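Long-range contact in uncharacterized protein cvnB5 (Streptomyces avermitilis, PDB 3LEQ), which is of unknown function but belongs to the Roadblock/LC7 family, whose members commonly act as regulatory partners of small GTPases: residues H2-V13 against L30-F38. Residues are numbered along the deposited sequence; the frame is centred on the assembly and turned at random.
Sequences HSQLDQLLTGLV and LVVSKSTGF
Asp6 and Ser33 make the central polar link between helix 4-15 and the edge strand 31-34. With OG turned away from its own backbone N (chi1 -174°), Ser33 reaches in between Leu5 and Asp6 and donates to Asp6 OD1 at 2.6 Å. The hydroxyl meets that oxygen on the anti side, 26° out of the carboxylate plane, and Lys34 N adds a weak bond to the same atom. The other carboxylate oxygen serves the helix start: OD2 takes the N-H of Ser3 from above the plane, while Asp6 N donates to Ser3 OG, a capping box. The two oxygens of Asp6 are thus divided between the helix N-terminus and the strand. Carbon flanks the serine too, Leu5 CD1 lying 3.6 Å from Ser33 CB. In this Roadblock/LC7 domain the five-stranded antiparallel sheet carries the helix on one face, and Ser33 sits with Val32 in a classic beta bulge opposite Val24 of the neighbouring strand. Past the strand, Thr10 and Thr36 cross at about a right angle. Thr10 OG1 works in both directions, donating to Asp6 O at 2.6 Å and accepting from Thr36 N at 3.0 Å, at the start of the Ser35-Phe38 type I turn. Thr36 CG2 also meets the His2 ring obliquely, 3.6 Å from ND1. Further along the helix, Val13 CG2 packs 3.6 Å from Ser35 CB; the Ser35 hydroxyl accepts a hydrogen bond from Ala22 N.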
loop_
_atom_site.group_PDB
_atom_site.type_symbol
_atom_site.label_atom_id
_atom_site.label_comp_id
_atom_site.label_asym_id
_atom_site.label_seq_id
_atom_site.Cartn_x
_atom_site.Cartn_y
_atom_site.Cartn_z
ATOM N N HIS A 2 7.145 -17.096 2.154
ATOM C CA HIS A 2 6.266 -15.994 1.647
ATOM C C HIS A 2 4.788 -16.365 1.736
ATOM O O HIS A 2 4.352 -17.365 1.166
ATOM C CB HIS A 2 6.643 -15.614 0.213
ATOM C CG HIS A 2 7.990 -14.966 0.098
ATOM N ND1 HIS A 2 8.282 -13.755 0.689
ATOM C CD2 HIS A 2 9.120 -15.358 -0.535
ATOM C CE1 HIS A 2 9.537 -13.430 0.425
ATOM N NE2 HIS A 2 10.069 -14.388 -0.313
ATOM N N SER A 3 4.023 -15.547 2.456
ATOM C CA SER A 3 2.623 -15.839 2.728
ATOM C C SER A 3 1.788 -15.526 1.499
ATOM O O SER A 3 2.267 -14.879 0.565
ATOM C CB SER A 3 2.145 -15.008 3.914
ATOM O OG SER A 3 2.170 -13.624 3.572
ATOM N N GLN A 4 0.539 -15.981 1.499
ATOM C CA GLN A 4 -0.376 -15.687 0.393
ATOM C C GLN A 4 -0.563 -14.184 0.200
ATOM O O GLN A 4 -0.640 -13.705 -0.933
ATOM C CB GLN A 4 -1.737 -16.363 0.615
ATOM N N LEU A 5 -0.641 -13.442 1.307
ATOM C CA LEU A 5 -0.789 -11.987 1.247
ATOM C C LEU A 5 0.440 -11.341 0.616
ATOM O O LEU A 5 0.304 -10.443 -0.214
ATOM C CB LEU A 5 -1.023 -11.403 2.647
ATOM C CG LEU A 5 -2.142 -10.382 2.891
ATOM C CD1 LEU A 5 -1.872 -9.561 4.175
ATOM C CD2 LEU A 5 -2.408 -9.485 1.719
ATOM N N ASP A 6 1.632 -11.808 0.985
ATOM C CA ASP A 6 2.885 -11.295 0.394
ATOM C C ASP A 6 2.860 -11.456 -1.117
ATOM O O ASP A 6 3.278 -10.561 -1.850
ATOM C CB ASP A 6 4.115 -12.030 0.937
ATOM C CG ASP A 6 4.356 -11.786 2.414
ATOM O OD1 ASP A 6 3.936 -10.728 2.958
ATOM O OD2 ASP A 6 4.996 -12.668 3.032
ATOM N N GLN A 7 2.393 -12.618 -1.576
ATOM C CA GLN A 7 2.314 -12.930 -3.016
ATOM C C GLN A 7 1.282 -12.064 -3.734
ATOM O O GLN A 7 1.539 -11.579 -4.842
ATOM C CB GLN A 7 2.035 -14.415 -3.244
ATOM C CG GLN A 7 3.196 -15.312 -2.827
ATOM C CD GLN A 7 3.002 -16.775 -3.210
ATOM O OE1 GLN A 7 1.929 -17.189 -3.668
ATOM N NE2 GLN A 7 4.049 -17.565 -3.027
ATOM N N LEU A 8 0.128 -11.865 -3.099
ATOM C CA LEU A 8 -0.871 -10.915 -3.596
ATOM C C LEU A 8 -0.329 -9.492 -3.768
ATOM O O LEU A 8 -0.561 -8.857 -4.811
ATOM C CB LEU A 8 -2.126 -10.902 -2.710
ATOM C CG LEU A 8 -3.164 -11.999 -2.941
ATOM C CD1 LEU A 8 -4.338 -11.780 -2.013
ATOM C CD2 LEU A 8 -3.637 -12.050 -4.413
ATOM N N LEU A 9 0.376 -9.001 -2.737
ATOM C CA LEU A 9 0.975 -7.665 -2.760
ATOM C C LEU A 9 2.064 -7.579 -3.819
ATOM O O LEU A 9 2.154 -6.592 -4.544
ATOM C CB LEU A 9 1.554 -7.302 -1.389
ATOM C CG LEU A 9 0.582 -7.108 -0.224
ATOM C CD1 LEU A 9 1.357 -6.832 1.046
ATOM C CD2 LEU A 9 -0.372 -5.959 -0.508
ATOM N N THR A 10 2.904 -8.616 -3.902
ATOM C CA THR A 10 3.982 -8.647 -4.899
ATOM C C THR A 10 3.360 -8.688 -6.301
ATOM O O THR A 10 3.847 -8.038 -7.228
ATOM C CB THR A 10 4.947 -9.833 -4.654
ATOM O OG1 THR A 10 5.347 -9.827 -3.284
ATOM C CG2 THR A 10 6.210 -9.750 -5.557
ATOM N N GLY A 11 2.256 -9.422 -6.418
ATOM C CA GLY A 11 1.496 -9.549 -7.662
ATOM C C GLY A 11 0.931 -8.219 -8.125
ATOM O O GLY A 11 1.038 -7.876 -9.302
ATOM N N LEU A 12 0.347 -7.460 -7.195
ATOM C CA LEU A 12 -0.114 -6.099 -7.503
ATOM C C LEU A 12 1.033 -5.247 -8.068
ATOM O O LEU A 12 0.877 -4.589 -9.093
ATOM C CB LEU A 12 -0.686 -5.426 -6.256
ATOM C CG LEU A 12 -1.067 -3.952 -6.390
ATOM C CD1 LEU A 12 -2.353 -3.817 -7.198
ATOM C CD2 LEU A 12 -1.216 -3.289 -5.016
ATOM N N VAL A 13 2.172 -5.258 -7.384
ATOM C CA VAL A 13 3.324 -4.439 -7.801
ATOM C C VAL A 13 3.836 -4.875 -9.185
ATOM O O VAL A 13 4.180 -4.029 -10.031
ATOM C CB VAL A 13 4.473 -4.507 -6.762
ATOM C CG1 VAL A 13 5.781 -3.928 -7.337
ATOM C CG2 VAL A 13 4.082 -3.808 -5.481
ATOM N N LEU A 30 2.086 -2.084 12.754
ATOM C CA LEU A 30 2.966 -3.201 12.398
ATOM C C LEU A 30 2.854 -3.552 10.929
ATOM O O LEU A 30 1.761 -3.610 10.394
ATOM C CB LEU A 30 2.597 -4.439 13.217
ATOM C CG LEU A 30 3.398 -4.774 14.459
ATOM C CD1 LEU A 30 2.636 -5.766 15.320
ATOM C CD2 LEU A 30 4.751 -5.337 14.057
ATOM N N VAL A 31 3.977 -3.812 10.278
ATOM C CA VAL A 31 3.918 -4.342 8.905
ATOM C C VAL A 31 3.498 -5.810 8.982
ATOM O O VAL A 31 4.231 -6.631 9.540
ATOM C CB VAL A 31 5.291 -4.222 8.198
ATOM C CG1 VAL A 31 5.194 -4.734 6.757
ATOM C CG2 VAL A 31 5.763 -2.786 8.228
ATOM N N VAL A 32 2.308 -6.127 8.466
ATOM C CA VAL A 32 1.771 -7.495 8.457
ATOM C C VAL A 32 2.242 -8.216 7.189
ATOM O O VAL A 32 2.391 -9.434 7.168
ATOM C CB VAL A 32 0.214 -7.481 8.510
ATOM C CG1 VAL A 32 -0.384 -8.895 8.336
ATOM C CG2 VAL A 32 -0.270 -6.847 9.816
ATOM N N SER A 33 2.476 -7.451 6.132
ATOM C CA SER A 33 2.815 -8.016 4.835
ATOM C C SER A 33 3.392 -6.915 3.979
ATOM O O SER A 33 3.026 -5.742 4.149
ATOM C CB SER A 33 1.541 -8.544 4.178
ATOM O OG SER A 33 1.822 -9.218 2.973
ATOM N N LYS A 34 4.293 -7.278 3.068
ATOM C CA LYS A 34 4.848 -6.310 2.106
ATOM C C LYS A 34 5.175 -6.973 0.772
ATOM O O LYS A 34 5.399 -8.187 0.722
ATOM C CB LYS A 34 6.094 -5.610 2.676
ATOM C CG LYS A 34 7.277 -6.549 2.896
ATOM C CD LYS A 34 8.419 -5.889 3.629
ATOM C CE LYS A 34 9.480 -6.923 4.021
ATOM N NZ LYS A 34 10.310 -7.339 2.844
ATOM N N SER A 35 5.196 -6.188 -0.307
ATOM C CA SER A 35 5.699 -6.692 -1.589
ATOM C C SER A 35 7.178 -7.095 -1.443
ATOM O O SER A 35 7.954 -6.386 -0.805
ATOM C CB SER A 35 5.488 -5.681 -2.721
ATOM O OG SER A 35 5.765 -4.353 -2.307
ATOM N N THR A 36 7.554 -8.226 -2.039
ATOM C CA THR A 36 8.819 -8.904 -1.687
ATOM C C THR A 36 10.131 -8.172 -2.073
ATOM O O THR A 36 11.253 -8.480 -1.478
ATOM C CB THR A 36 8.835 -10.390 -2.151
ATOM O OG1 THR A 36 8.916 -10.471 -3.584
ATOM C CG2 THR A 36 7.595 -11.122 -1.662
ATOM N N GLY A 37 10.000 -7.217 -3.054
ATOM C CA GLY A 37 11.157 -6.374 -3.419
ATOM C C GLY A 37 11.222 -5.032 -2.686
ATOM O O GLY A 37 11.941 -4.113 -3.123
ATOM N N PHE A 38 10.479 -4.933 -1.571
ATOM C CA PHE A 38 10.401 -3.723 -0.745
ATOM C C PHE A 38 11.155 -3.998 0.558
ATOM O O PHE A 38 10.637 -4.695 1.432
ATOM C CB PHE A 38 8.920 -3.431 -0.457
ATOM C CG PHE A 38 8.600 -2.008 -0.014
ATOM C CD1 PHE A 38 7.434 -1.759 0.706
ATOM C CD2 PHE A 38 9.420 -0.937 -0.323
ATOM C CE1 PHE A 38 7.084 -0.465 1.113
ATOM C CE2 PHE A 38 9.085 0.354 0.081
ATOM C CZ PHE A 38 7.915 0.593 0.809
HETATM O O HOH W 1 1.720 -12.231 5.605
#